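Local coordinates for protein SsfS6 (Streptomyces sp. SF2575, PDB 4FZR) that belongs to the GT-B structural class of two-domain proteins, related to the erythromycin biosynthesis protein CIII family, and forms a two-chain assembly, at residues M30-L35 against I148-R153; L47-E52 against A66-S71; Q216-V221 against G290-S295; Q227-L232 against M298-V303. All coordinates share one frame; numbering follows the deposited sequence.

Interaction 1: M30-L35 against I148-R153; sequences MPLVPL and IEQSIR
The carboxamide of Q150 reaches from the end of a strand toward the residues leading into helix 33-41, and its two ends meet different things. Extended beyond CG, with CG anti to the backbone N (chi1 -173°), the chain carries its amide alongside L32 and L35, sliding past both leucines in the opposite sense. NE2 gives a weak hydrogen bond to P31 O at 3.3 Å. OE1 lies against methyls, 3.3 Å from L35 CD2 and 3.6 Å from L32 CD2, and takes a hydrogen bond from a water. That water accepts from L35 N at 3.1 Å, tying the strand to the start of the helix, where P34 has no N-H to give; it sits doubtfully close to P31 O. Strand 147-150 belongs to the parallel sheet of the N-terminal Rossmann-like domain of a GT-B fold, and the helix packs near the C-terminal end of that strand. Beyond it P31 and I152 meet obliquely, P31 CB resting 3.5 Å from I152 CG2; a rigid ring and a beta-branched chain suit this buried spot. After I152, R153 turns to salt bridges with E130 and E331, while its backbone N donates to S151 OG in an ST turn.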
loop_
_atom_site.group_PDB
_atom_site.type_symbol
_atom_site.label_atom_id
_atom_site.label_comp_id
_atom_site.label_asym_id
_atom_site.label_seq_id
_atom_site.Cartn_x
_atom_site.Cartn_y
_atom_site.Cartn_z
HETATM N N MSE A 30 0.907 11.578 -0.900
HETATM C CA MSE A 30 1.643 10.398 -1.343
HETATM C C MSE A 30 2.947 10.141 -0.584
HETATM O O MSE A 30 3.304 8.988 -0.347
HETATM C CB MSE A 30 1.933 10.499 -2.844
HETATM C CG MSE A 30 0.702 10.304 -3.725
HETATM SE SE MSE A 30 1.111 10.401 -5.637
HETATM C CE MSE A 30 2.035 12.121 -5.672
ATOM N N PRO A 31 3.674 11.207 -0.215
ATOM C CA PRO A 31 4.950 10.970 0.470
ATOM C C PRO A 31 4.798 10.383 1.876
ATOM O O PRO A 31 5.789 9.918 2.443
ATOM C CB PRO A 31 5.582 12.368 0.536
ATOM C CG PRO A 31 4.866 13.172 -0.502
ATOM C CD PRO A 31 3.473 12.632 -0.523
ATOM N N LEU A 32 3.588 10.404 2.428
ATOM C CA LEU A 32 3.339 9.821 3.746
ATOM C C LEU A 32 2.949 8.350 3.647
ATOM O O LEU A 32 2.836 7.661 4.659
ATOM C CB LEU A 32 2.233 10.586 4.474
ATOM C CG LEU A 32 2.571 12.009 4.921
ATOM C CD1 LEU A 32 1.324 12.695 5.448
ATOM C CD2 LEU A 32 3.671 12.013 5.979
ATOM N N VAL A 33 2.751 7.872 2.425
ATOM C CA VAL A 33 2.267 6.516 2.208
ATOM C C VAL A 33 3.241 5.438 2.701
ATOM O O VAL A 33 2.824 4.483 3.350
ATOM C CB VAL A 33 1.920 6.283 0.718
ATOM C CG1 VAL A 33 1.776 4.802 0.422
ATOM C CG2 VAL A 33 0.647 7.035 0.345
ATOM N N PRO A 34 4.540 5.578 2.390
ATOM C CA PRO A 34 5.458 4.510 2.810
ATOM C C PRO A 34 5.627 4.388 4.330
ATOM O O PRO A 34 5.750 3.272 4.833
ATOM C CB PRO A 34 6.778 4.900 2.134
ATOM C CG PRO A 34 6.360 5.725 0.956
ATOM C CD PRO A 34 5.189 6.514 1.454
ATOM N N LEU A 35 5.630 5.506 5.048
ATOM C CA LEU A 35 5.712 5.453 6.503
ATOM C C LEU A 35 4.425 4.866 7.078
ATOM O O LEU A 35 4.456 4.118 8.057
ATOM C CB LEU A 35 5.966 6.845 7.086
ATOM C CG LEU A 35 6.150 6.909 8.607
ATOM C CD1 LEU A 35 7.204 5.917 9.087
ATOM C CD2 LEU A 35 6.517 8.321 9.044
ATOM N N ILE A 148 3.977 12.986 15.349
ATOM C CA ILE A 148 5.217 12.820 14.610
ATOM C C ILE A 148 5.197 13.701 13.371
ATOM O O ILE A 148 4.176 13.815 12.691
ATOM C CB ILE A 148 5.432 11.351 14.214
ATOM C CG1 ILE A 148 5.731 10.522 15.461
ATOM C CG2 ILE A 148 6.576 11.223 13.220
ATOM C CD1 ILE A 148 5.069 9.178 15.458
ATOM N N GLU A 149 6.336 14.322 13.094
ATOM C CA GLU A 149 6.459 15.266 11.997
ATOM C C GLU A 149 7.382 14.689 10.934
ATOM O O GLU A 149 8.538 14.384 11.215
ATOM C CB GLU A 149 7.031 16.584 12.527
ATOM C CG GLU A 149 7.228 17.671 11.480
ATOM C CD GLU A 149 7.944 18.893 12.039
ATOM O OE1 GLU A 149 9.083 18.744 12.530
ATOM O OE2 GLU A 149 7.369 20.001 11.993
ATOM N N GLN A 150 6.870 14.525 9.717
ATOM C CA GLN A 150 7.715 14.117 8.601
ATOM C C GLN A 150 7.868 15.241 7.583
ATOM O O GLN A 150 6.885 15.838 7.144
ATOM C CB GLN A 150 7.170 12.869 7.899
ATOM C CG GLN A 150 8.131 12.332 6.841
ATOM C CD GLN A 150 7.526 11.265 5.945
ATOM O OE1 GLN A 150 6.866 10.337 6.415
ATOM N NE2 GLN A 150 7.759 11.392 4.643
ATOM N N SER A 151 9.113 15.524 7.217
ATOM C CA SER A 151 9.404 16.430 6.116
ATOM C C SER A 151 9.265 15.682 4.797
ATOM O O SER A 151 9.753 14.563 4.657
ATOM C CB SER A 151 10.820 16.994 6.238
ATOM O OG SER A 151 11.240 17.562 5.011
ATOM N N ILE A 152 8.596 16.304 3.834
ATOM C CA ILE A 152 8.408 15.702 2.523
ATOM C C ILE A 152 9.147 16.532 1.475
ATOM O O ILE A 152 8.853 16.454 0.283
ATOM C CB ILE A 152 6.907 15.597 2.170
ATOM C CG1 ILE A 152 6.251 16.978 2.221
ATOM C CG2 ILE A 152 6.196 14.644 3.136
ATOM C CD1 ILE A 152 4.896 17.033 1.574
ATOM N N ARG A 153 10.123 17.311 1.938
ATOM C CA ARG A 153 10.848 18.255 1.094
ATOM C C ARG A 153 12.342 18.173 1.369
ATOM O O ARG A 153 12.759 17.820 2.475
ATOM C CB ARG A 153 10.366 19.681 1.377
ATOM C CG ARG A 153 8.878 19.874 1.155
ATOM C CD ARG A 153 8.373 21.217 1.665
ATOM N NE ARG A 153 6.934 21.357 1.449
ATOM C CZ ARG A 153 6.004 20.826 2.238
ATOM N NH1 ARG A 153 6.355 20.118 3.303
ATOM N NH2 ARG A 153 4.717 21.000 1.966
HETATM O O HOH W 1 6.692 8.270 4.156
#

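Interaction 2: L47-E52 against A66-S71; sequences LVAASE and APTCPS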
loop_
_atom_site.group_PDB
_atom_site.type_symbol
_atom_site.label_atom_id
_atom_site.label_comp_id
_atom_site.label_asym_id
_atom_site.label_seq_id
_atom_site.Cartn_x
_atom_site.Cartn_y
_atom_site.Cartn_z
ATOM N N LEU A 47 -5.180 5.148 10.007
ATOM C CA LEU A 47 -6.267 5.800 9.296
ATOM C C LEU A 47 -5.761 7.130 8.742
ATOM O O LEU A 47 -5.321 8.000 9.496
ATOM C CB LEU A 47 -7.461 6.026 10.226
ATOM C CG LEU A 47 -8.703 6.677 9.607
ATOM C CD1 LEU A 47 -9.230 5.862 8.439
ATOM C CD2 LEU A 47 -9.788 6.851 10.653
ATOM N N VAL A 48 -5.804 7.279 7.423
ATOM C CA VAL A 48 -5.348 8.511 6.789
ATOM C C VAL A 48 -6.519 9.468 6.611
ATOM O O VAL A 48 -7.500 9.147 5.937
ATOM C CB VAL A 48 -4.690 8.245 5.426
ATOM C CG1 VAL A 48 -4.220 9.555 4.798
ATOM C CG2 VAL A 48 -3.532 7.274 5.588
ATOM N N ALA A 49 -6.414 10.640 7.229
ATOM C CA ALA A 49 -7.475 11.635 7.171
ATOM C C ALA A 49 -7.040 12.821 6.312
ATOM O O ALA A 49 -5.974 13.397 6.529
ATOM C CB ALA A 49 -7.845 12.091 8.575
ATOM N N ALA A 50 -7.865 13.173 5.330
ATOM C CA ALA A 50 -7.541 14.258 4.407
ATOM C C ALA A 50 -8.806 14.783 3.733
ATOM O O ALA A 50 -9.906 14.304 4.008
ATOM C CB ALA A 50 -6.536 13.781 3.363
ATOM N N SER A 51 -8.650 15.770 2.854
ATOM C CA SER A 51 -9.787 16.340 2.137
ATOM C C SER A 51 -10.456 15.284 1.254
ATOM O O SER A 51 -9.804 14.358 0.773
ATOM C CB SER A 51 -9.346 17.538 1.295
ATOM O OG SER A 51 -8.463 17.141 0.259
ATOM N N GLU A 52 -11.761 15.437 1.047
ATOM C CA GLU A 52 -12.557 14.468 0.300
ATOM C C GLU A 52 -11.916 14.081 -1.028
ATOM O O GLU A 52 -11.984 12.923 -1.445
ATOM C CB GLU A 52 -13.952 15.036 0.036
ATOM C CG GLU A 52 -14.864 14.098 -0.737
ATOM C CD GLU A 52 -15.431 12.997 0.136
ATOM O OE1 GLU A 52 -15.957 13.317 1.224
ATOM O OE2 GLU A 52 -15.343 11.814 -0.258
ATOM N N ALA A 66 -10.518 8.602 5.527
ATOM C CA ALA A 66 -11.642 9.316 6.128
ATOM C C ALA A 66 -11.523 10.804 5.797
ATOM O O ALA A 66 -10.452 11.386 5.952
ATOM C CB ALA A 66 -11.662 9.111 7.635
ATOM N N PRO A 67 -12.623 11.426 5.343
ATOM C CA PRO A 67 -12.567 12.820 4.889
ATOM C C PRO A 67 -12.664 13.825 6.035
ATOM O O PRO A 67 -13.447 13.618 6.959
ATOM C CB PRO A 67 -13.791 12.927 3.981
ATOM C CG PRO A 67 -14.781 11.977 4.593
ATOM C CD PRO A 67 -13.976 10.855 5.207
ATOM N N THR A 68 -11.877 14.897 5.975
ATOM C CA THR A 68 -11.886 15.914 7.027
ATOM C C THR A 68 -12.486 17.235 6.549
ATOM O O THR A 68 -12.690 18.156 7.340
ATOM C CB THR A 68 -10.470 16.166 7.574
ATOM O OG1 THR A 68 -9.595 16.549 6.505
ATOM C CG2 THR A 68 -9.938 14.908 8.247
ATOM N N CYS A 69 -12.774 17.319 5.255
ATOM C CA CYS A 69 -13.434 18.487 4.688
ATOM C C CYS A 69 -13.795 18.183 3.238
ATOM O O CYS A 69 -13.251 17.249 2.647
ATOM C CB CYS A 69 -12.535 19.728 4.776
ATOM S SG CYS A 69 -11.087 19.721 3.687
ATOM N N PRO A 70 -14.732 18.956 2.665
ATOM C CA PRO A 70 -15.090 18.749 1.257
ATOM C C PRO A 70 -13.902 18.968 0.326
ATOM O O PRO A 70 -12.859 19.439 0.771
ATOM C CB PRO A 70 -16.165 19.812 1.009
ATOM C CG PRO A 70 -16.734 20.102 2.359
ATOM C CD PRO A 70 -15.583 19.972 3.310
ATOM N N SER A 71 -14.059 18.624 -0.948
ATOM C CA SER A 71 -12.987 18.785 -1.927
ATOM C C SER A 71 -12.374 20.193 -1.869
ATOM O O SER A 71 -13.079 21.179 -1.665
ATOM C CB SER A 71 -13.511 18.489 -3.335
ATOM O OG SER A 71 -12.508 18.708 -4.307
HETATM O O HOH W 2 -6.947 16.251 7.373
#
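Four backbone hydrogen bonds join the two segments. Two are short: T68 N to A50 O and E52 N to C69 O, each 2.8 Å. In the first, at the corner the chain turns at T68, the donor stands above the carbonyl plane, 46° out of it. The other two, A66 N to V48 O and A50 N to A66 O, are regular bonds of parallel strands, and A49 CA and P67 CA add CA-H...O contacts to A66 O and A50 O respectively. A66 N and T68 N bond to strand 45-51 and P67 N between them is not needed for that pairing, so proline fits at this edge of the chain's sheet. With helix 55-60 between them, strands 45-51 and 65-67 form a beta-alpha-beta unit of the N-terminal Rossmann-like domain. T68 OG1, between its own backbone N and carbonyl carbon (chi1 57°), shares a hydrogen bond with a water, which donates weakly to A49 O; T68 CG2 falls 3.5 Å from A49 CB. The small A49 allows this approach. Further along, S51 CB touches C69 SG at 3.7 Å, while S51 OG is held by N53. E52, bent at chi2, brings OE1 3.5 Å from P67 CB, with Q216 of the second subunit packing on both residues.

Interaction 3: Q216-V221 against G290-S295; sequences QVPSWV and GQFPLS
F292 meets P218 and W220 where the chain segment carrying helix 219-222 packs on the C-terminal Rossmann-like domain of this GT-B fold, beside the turn that leads from strand 286-289 into helix 294-297. From F292 CB the side chain leaves toward the other segment, with CG anti to the carbonyl carbon (chi1 -63°), and the ring reaches along P218 toward the indole, both on the same side of its plane. CD1 is the first ring atom to touch, 3.7 Å from P218 CG, which comes in obliquely. CE1 is shared: P218 CG is 3.9 Å from it and W220 CZ2 4.0 Å. At the tip, CZ meets the indole edge, 3.9 Å from W220 CZ2. The two aromatic rings make an edge-to-face, T-shaped pair, with planes at 83° and centroids of W220's six-membered ring and the F292 ring 5.4 Å apart. W220 CZ2 lies over one face of F292, the backbone of G290 over the opposite face. A flat hydrocarbon ring suits this slot, since both its faces are used. P218 serves twice, its CG also resting against a face of the indole. P293, at the N-cap position, points toward the other segment, its CD near P218 CD and its CG 4.3 Å from V217 CA.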
loop_
_atom_site.group_PDB
_atom_site.type_symbol
_atom_site.label_atom_id
_atom_site.label_comp_id
_atom_site.label_asym_id
_atom_site.label_seq_id
_atom_site.Cartn_x
_atom_site.Cartn_y
_atom_site.Cartn_z
ATOM N N GLN A 216 1.456 -0.707 -15.006
ATOM C CA GLN A 216 1.977 -1.901 -15.646
ATOM C C GLN A 216 3.337 -1.494 -16.168
ATOM O O GLN A 216 3.447 -0.933 -17.253
ATOM C CB GLN A 216 1.105 -2.409 -16.788
ATOM C CG GLN A 216 1.829 -3.470 -17.584
ATOM C CD GLN A 216 0.918 -4.300 -18.455
ATOM O OE1 GLN A 216 -0.274 -4.446 -18.182
ATOM N NE2 GLN A 216 1.481 -4.855 -19.520
ATOM N N VAL A 217 4.362 -1.730 -15.355
ATOM C CA VAL A 217 5.724 -1.345 -15.705
ATOM C C VAL A 217 5.941 -1.656 -17.180
ATOM O O VAL A 217 6.215 -2.803 -17.545
ATOM C CB VAL A 217 6.776 -2.106 -14.875
ATOM C CG1 VAL A 217 8.161 -1.528 -15.126
ATOM C CG2 VAL A 217 6.444 -2.055 -13.383
ATOM N N PRO A 218 5.817 -0.631 -18.039
ATOM C CA PRO A 218 5.744 -0.863 -19.485
ATOM C C PRO A 218 6.907 -1.689 -20.016
ATOM O O PRO A 218 7.945 -1.804 -19.364
ATOM C CB PRO A 218 5.744 0.554 -20.081
ATOM C CG PRO A 218 6.211 1.453 -18.993
ATOM C CD PRO A 218 5.817 0.804 -17.706
ATOM N N SER A 219 6.714 -2.264 -21.198
ATOM C CA SER A 219 7.697 -3.152 -21.802
ATOM C C SER A 219 9.105 -2.576 -21.718
ATOM O O SER A 219 9.952 -3.083 -20.985
ATOM C CB SER A 219 7.333 -3.402 -23.267
ATOM O OG SER A 219 8.377 -4.077 -23.947
ATOM N N TRP A 220 9.334 -1.507 -22.476
ATOM C CA TRP A 220 10.663 -0.919 -22.646
ATOM C C TRP A 220 11.462 -0.707 -21.358
ATOM O O TRP A 220 12.689 -0.639 -21.400
ATOM C CB TRP A 220 10.556 0.406 -23.410
ATOM C CG TRP A 220 9.385 1.255 -23.012
ATOM C CD1 TRP A 220 8.117 1.188 -23.515
ATOM C CD2 TRP A 220 9.373 2.302 -22.034
ATOM N NE1 TRP A 220 7.317 2.125 -22.910
ATOM C CE2 TRP A 220 8.065 2.822 -21.996
ATOM C CE3 TRP A 220 10.341 2.850 -21.185
ATOM C CZ2 TRP A 220 7.698 3.862 -21.146
ATOM C CZ3 TRP A 220 9.975 3.882 -20.340
ATOM C CH2 TRP A 220 8.664 4.378 -20.327
ATOM N N VAL A 221 10.784 -0.602 -20.220
ATOM C CA VAL A 221 11.485 -0.386 -18.956
ATOM C C VAL A 221 12.386 -1.570 -18.616
ATOM O O VAL A 221 13.480 -1.392 -18.078
ATOM C CB VAL A 221 10.512 -0.164 -17.786
ATOM C CG1 VAL A 221 11.284 0.101 -16.500
ATOM C CG2 VAL A 221 9.580 0.990 -18.089
ATOM N N GLY A 290 1.684 8.781 -21.711
ATOM C CA GLY A 290 0.736 8.477 -20.656
ATOM C C GLY A 290 1.366 8.425 -19.279
ATOM O O GLY A 290 2.586 8.497 -19.136
ATOM N N GLN A 291 0.523 8.300 -18.260
ATOM C CA GLN A 291 0.996 8.239 -16.884
ATOM C C GLN A 291 1.694 6.910 -16.620
ATOM O O GLN A 291 1.131 5.842 -16.865
ATOM C CB GLN A 291 -0.165 8.426 -15.906
ATOM C CG GLN A 291 0.270 8.601 -14.456
ATOM C CD GLN A 291 1.145 9.826 -14.247
ATOM O OE1 GLN A 291 2.370 9.724 -14.170
ATOM N NE2 GLN A 291 0.517 10.993 -14.146
ATOM N N PHE A 292 2.924 6.985 -16.122
ATOM C CA PHE A 292 3.702 5.793 -15.815
ATOM C C PHE A 292 4.087 5.763 -14.343
ATOM O O PHE A 292 4.178 6.810 -13.697
ATOM C CB PHE A 292 4.964 5.749 -16.678
ATOM C CG PHE A 292 4.684 5.659 -18.148
ATOM C CD1 PHE A 292 4.184 4.492 -18.698
ATOM C CD2 PHE A 292 4.921 6.739 -18.980
ATOM C CE1 PHE A 292 3.923 4.402 -20.050
ATOM C CE2 PHE A 292 4.661 6.656 -20.336
ATOM C CZ PHE A 292 4.161 5.484 -20.868
ATOM N N PRO A 293 4.310 4.556 -13.800
ATOM C CA PRO A 293 4.839 4.472 -12.437
ATOM C C PRO A 293 6.210 5.133 -12.392
ATOM O O PRO A 293 7.213 4.498 -12.722
ATOM C CB PRO A 293 4.945 2.964 -12.191
ATOM C CG PRO A 293 5.051 2.361 -13.554
ATOM C CD PRO A 293 4.207 3.231 -14.436
ATOM N N LEU A 294 6.244 6.401 -11.996
ATOM C CA LEU A 294 7.450 7.206 -12.130
ATOM C C LEU A 294 8.639 6.561 -11.421
ATOM O O LEU A 294 9.757 6.580 -11.936
ATOM C CB LEU A 294 7.216 8.623 -11.602
ATOM C CG LEU A 294 8.205 9.675 -12.110
ATOM C CD1 LEU A 294 8.304 9.658 -13.636
ATOM C CD2 LEU A 294 7.806 11.060 -11.626
ATOM N N SER A 295 8.392 5.994 -10.243
ATOM C CA SER A 295 9.434 5.312 -9.477
ATOM C C SER A 295 9.899 3.994 -10.098
ATOM O O SER A 295 10.965 3.488 -9.750
ATOM C CB SER A 295 8.969 5.071 -8.034
ATOM O OG SER A 295 7.646 4.555 -7.970
#

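Interaction 4: Q227-L232 against M298-V303; sequences QPRLCL and MPACDV
R229 O receives two backbone donors from the facing segment: D302 N at 2.9 Å, and V303 N at 3.2 Å in the carbonyl plane. Farther on, C231 N donates to V303 O at 2.9 Å, and L230 CA makes a CA-H...O contact with the same oxygen. L230 and V303 form a parallel bridge, where strand 303-306 begins alongside strand 229-231 in the sheet of the C-terminal Rossmann-like domain. The touching parts run 74° apart end to end, so the parallel pairing is confined to the bridge, 298-303 having come out of a 3-10 turn.

D302 holds the earlier end, at R229. With CG anti to the carbonyl carbon (chi1 -46°), its carboxylate swings back to R229, where OD2 accepts from R229 N at 3.0 Å in an almost straight bond (174°), met on the anti side. OD1 is salt-bridged to R225. The long chain of R229, bent at chi3, runs over the A300 carbonyl, with CD 3.1 Å from A300 O, and that oxygen also lies over one face of the guanidinium. L230 CD1 packs on V303 CB at 4.0 Å, a place that suits branched aliphatic side chains, and C231 CB meets C301 SG.

One aspartate thus binds a strand N-H through one oxygen and an arginine through the other; the R225 charge probably helps to stabilise its carboxylate form.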
loop_
_atom_site.group_PDB
_atom_site.type_symbol
_atom_site.label_atom_id
_atom_site.label_comp_id
_atom_site.label_asym_id
_atom_site.label_seq_id
_atom_site.Cartn_x
_atom_site.Cartn_y
_atom_site.Cartn_z
ATOM N N GLN A 227 19.897 4.104 -26.552
ATOM C CA GLN A 227 20.357 5.488 -26.594
ATOM C C GLN A 227 19.928 6.243 -25.337
ATOM O O GLN A 227 19.042 5.789 -24.611
ATOM C CB GLN A 227 19.813 6.191 -27.840
ATOM C CG GLN A 227 18.304 6.127 -27.985
ATOM C CD GLN A 227 17.799 6.999 -29.117
ATOM O OE1 GLN A 227 18.458 7.962 -29.516
ATOM N NE2 GLN A 227 16.628 6.665 -29.644
ATOM N N PRO A 228 20.563 7.398 -25.073
ATOM C CA PRO A 228 20.213 8.241 -23.923
ATOM C C PRO A 228 18.714 8.504 -23.835
ATOM O O PRO A 228 18.112 8.936 -24.820
ATOM C CB PRO A 228 20.962 9.544 -24.211
ATOM C CG PRO A 228 22.137 9.126 -25.011
ATOM C CD PRO A 228 21.683 7.964 -25.848
ATOM N N ARG A 229 18.122 8.245 -22.672
ATOM C CA ARG A 229 16.685 8.409 -22.499
ATOM C C ARG A 229 16.360 9.544 -21.537
ATOM O O ARG A 229 17.013 9.705 -20.506
ATOM C CB ARG A 229 16.060 7.110 -21.993
ATOM C CG ARG A 229 14.538 7.133 -21.977
ATOM C CD ARG A 229 13.950 5.741 -21.902
ATOM N NE ARG A 229 14.621 4.808 -22.800
ATOM C CZ ARG A 229 14.378 3.501 -22.833
ATOM N NH1 ARG A 229 13.479 2.965 -22.014
ATOM N NH2 ARG A 229 15.037 2.725 -23.685
ATOM N N LEU A 230 15.345 10.328 -21.882
ATOM C CA LEU A 230 14.945 11.461 -21.060
ATOM C C LEU A 230 13.456 11.409 -20.750
ATOM O O LEU A 230 12.638 11.107 -21.620
ATOM C CB LEU A 230 15.299 12.777 -21.762
ATOM C CG LEU A 230 15.020 14.089 -21.023
ATOM C CD1 LEU A 230 15.977 15.175 -21.513
ATOM C CD2 LEU A 230 13.570 14.528 -21.211
ATOM N N CYS A 231 13.113 11.706 -19.501
ATOM C CA CYS A 231 11.724 11.689 -19.065
ATOM C C CYS A 231 11.280 13.108 -18.714
ATOM O O CYS A 231 12.033 13.862 -18.097
ATOM C CB CYS A 231 11.556 10.746 -17.872
ATOM S SG CYS A 231 9.959 10.886 -17.051
ATOM N N LEU A 232 10.059 13.470 -19.099
ATOM C CA LEU A 232 9.633 14.870 -19.052
ATOM C C LEU A 232 8.660 15.226 -17.913
ATOM O O LEU A 232 8.762 16.300 -17.325
ATOM C CB LEU A 232 9.031 15.275 -20.401
ATOM C CG LEU A 232 8.746 16.766 -20.595
ATOM C CD1 LEU A 232 9.836 17.637 -19.969
ATOM C CD2 LEU A 232 8.608 17.066 -22.076
HETATM N N MSE A 298 11.935 5.055 -13.587
HETATM C CA MSE A 298 13.134 5.846 -13.330
HETATM C C MSE A 298 14.428 5.151 -13.759
HETATM O O MSE A 298 15.276 5.766 -14.408
HETATM C CB MSE A 298 13.205 6.219 -11.846
HETATM C CG MSE A 298 14.091 7.411 -11.551
HETATM SE SE MSE A 298 13.494 9.020 -12.475
HETATM C CE MSE A 298 11.778 9.283 -11.583
ATOM N N PRO A 299 14.592 3.868 -13.396
ATOM C CA PRO A 299 15.831 3.169 -13.759
ATOM C C PRO A 299 16.099 3.163 -15.261
ATOM O O PRO A 299 17.248 3.017 -15.682
ATOM C CB PRO A 299 15.581 1.737 -13.272
ATOM C CG PRO A 299 14.557 1.868 -12.198
ATOM C CD PRO A 299 13.680 3.010 -12.616
ATOM N N ALA A 300 15.047 3.329 -16.057
ATOM C CA ALA A 300 15.150 3.173 -17.504
ATOM C C ALA A 300 15.552 4.448 -18.246
ATOM O O ALA A 300 15.359 4.534 -19.455
ATOM C CB ALA A 300 13.833 2.644 -18.059
ATOM N N CYS A 301 16.114 5.431 -17.547
ATOM C CA CYS A 301 16.497 6.677 -18.210
ATOM C C CYS A 301 17.677 7.396 -17.552
ATOM O O CYS A 301 18.094 7.056 -16.446
ATOM C CB CYS A 301 15.293 7.619 -18.317
ATOM S SG CYS A 301 14.479 7.972 -16.751
ATOM N N ASP A 302 18.196 8.399 -18.253
ATOM C CA ASP A 302 19.445 9.051 -17.873
ATOM C C ASP A 302 19.272 10.535 -17.551
ATOM O O ASP A 302 20.181 11.162 -17.009
ATOM C CB ASP A 302 20.464 8.886 -19.003
ATOM C CG ASP A 302 20.518 7.466 -19.533
ATOM O OD1 ASP A 302 21.353 6.677 -19.043
ATOM O OD2 ASP A 302 19.720 7.136 -20.436
ATOM N N VAL A 303 18.118 11.099 -17.895
ATOM C CA VAL A 303 17.826 12.492 -17.570
ATOM C C VAL A 303 16.340 12.660 -17.285
ATOM O O VAL A 303 15.502 12.057 -17.956
ATOM C CB VAL A 303 18.195 13.450 -18.725
ATOM C CG1 VAL A 303 18.240 14.886 -18.224
ATOM C CG2 VAL A 303 19.527 13.066 -19.348
#

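Overall arrangement
The four contacts divide between the two domains of the GT-B fold. Interactions 1 and 2 belong to the N-terminal sheet, with centres about 17 Å apart; interaction 2 is nested inside the chain loop closed by interaction 1, and helix 33-41 is followed in the chain by strand 45-51. Interactions 3 and 4 lie about 12 Å apart, centre to centre, and touch: W220 CE3 packs 3.2 Å from R229 NH1, and L294 CD1 lies 4.0 Å from C231 SG. Their segments alternate along the chain. Interactions 2 and 4, about 36 Å apart between centres, sit on opposite sides of the chain's centre. Interactions 2 and 3 meet across the subunit interface, the region of interaction 2 in one chain packing on that of interaction 3 in the other.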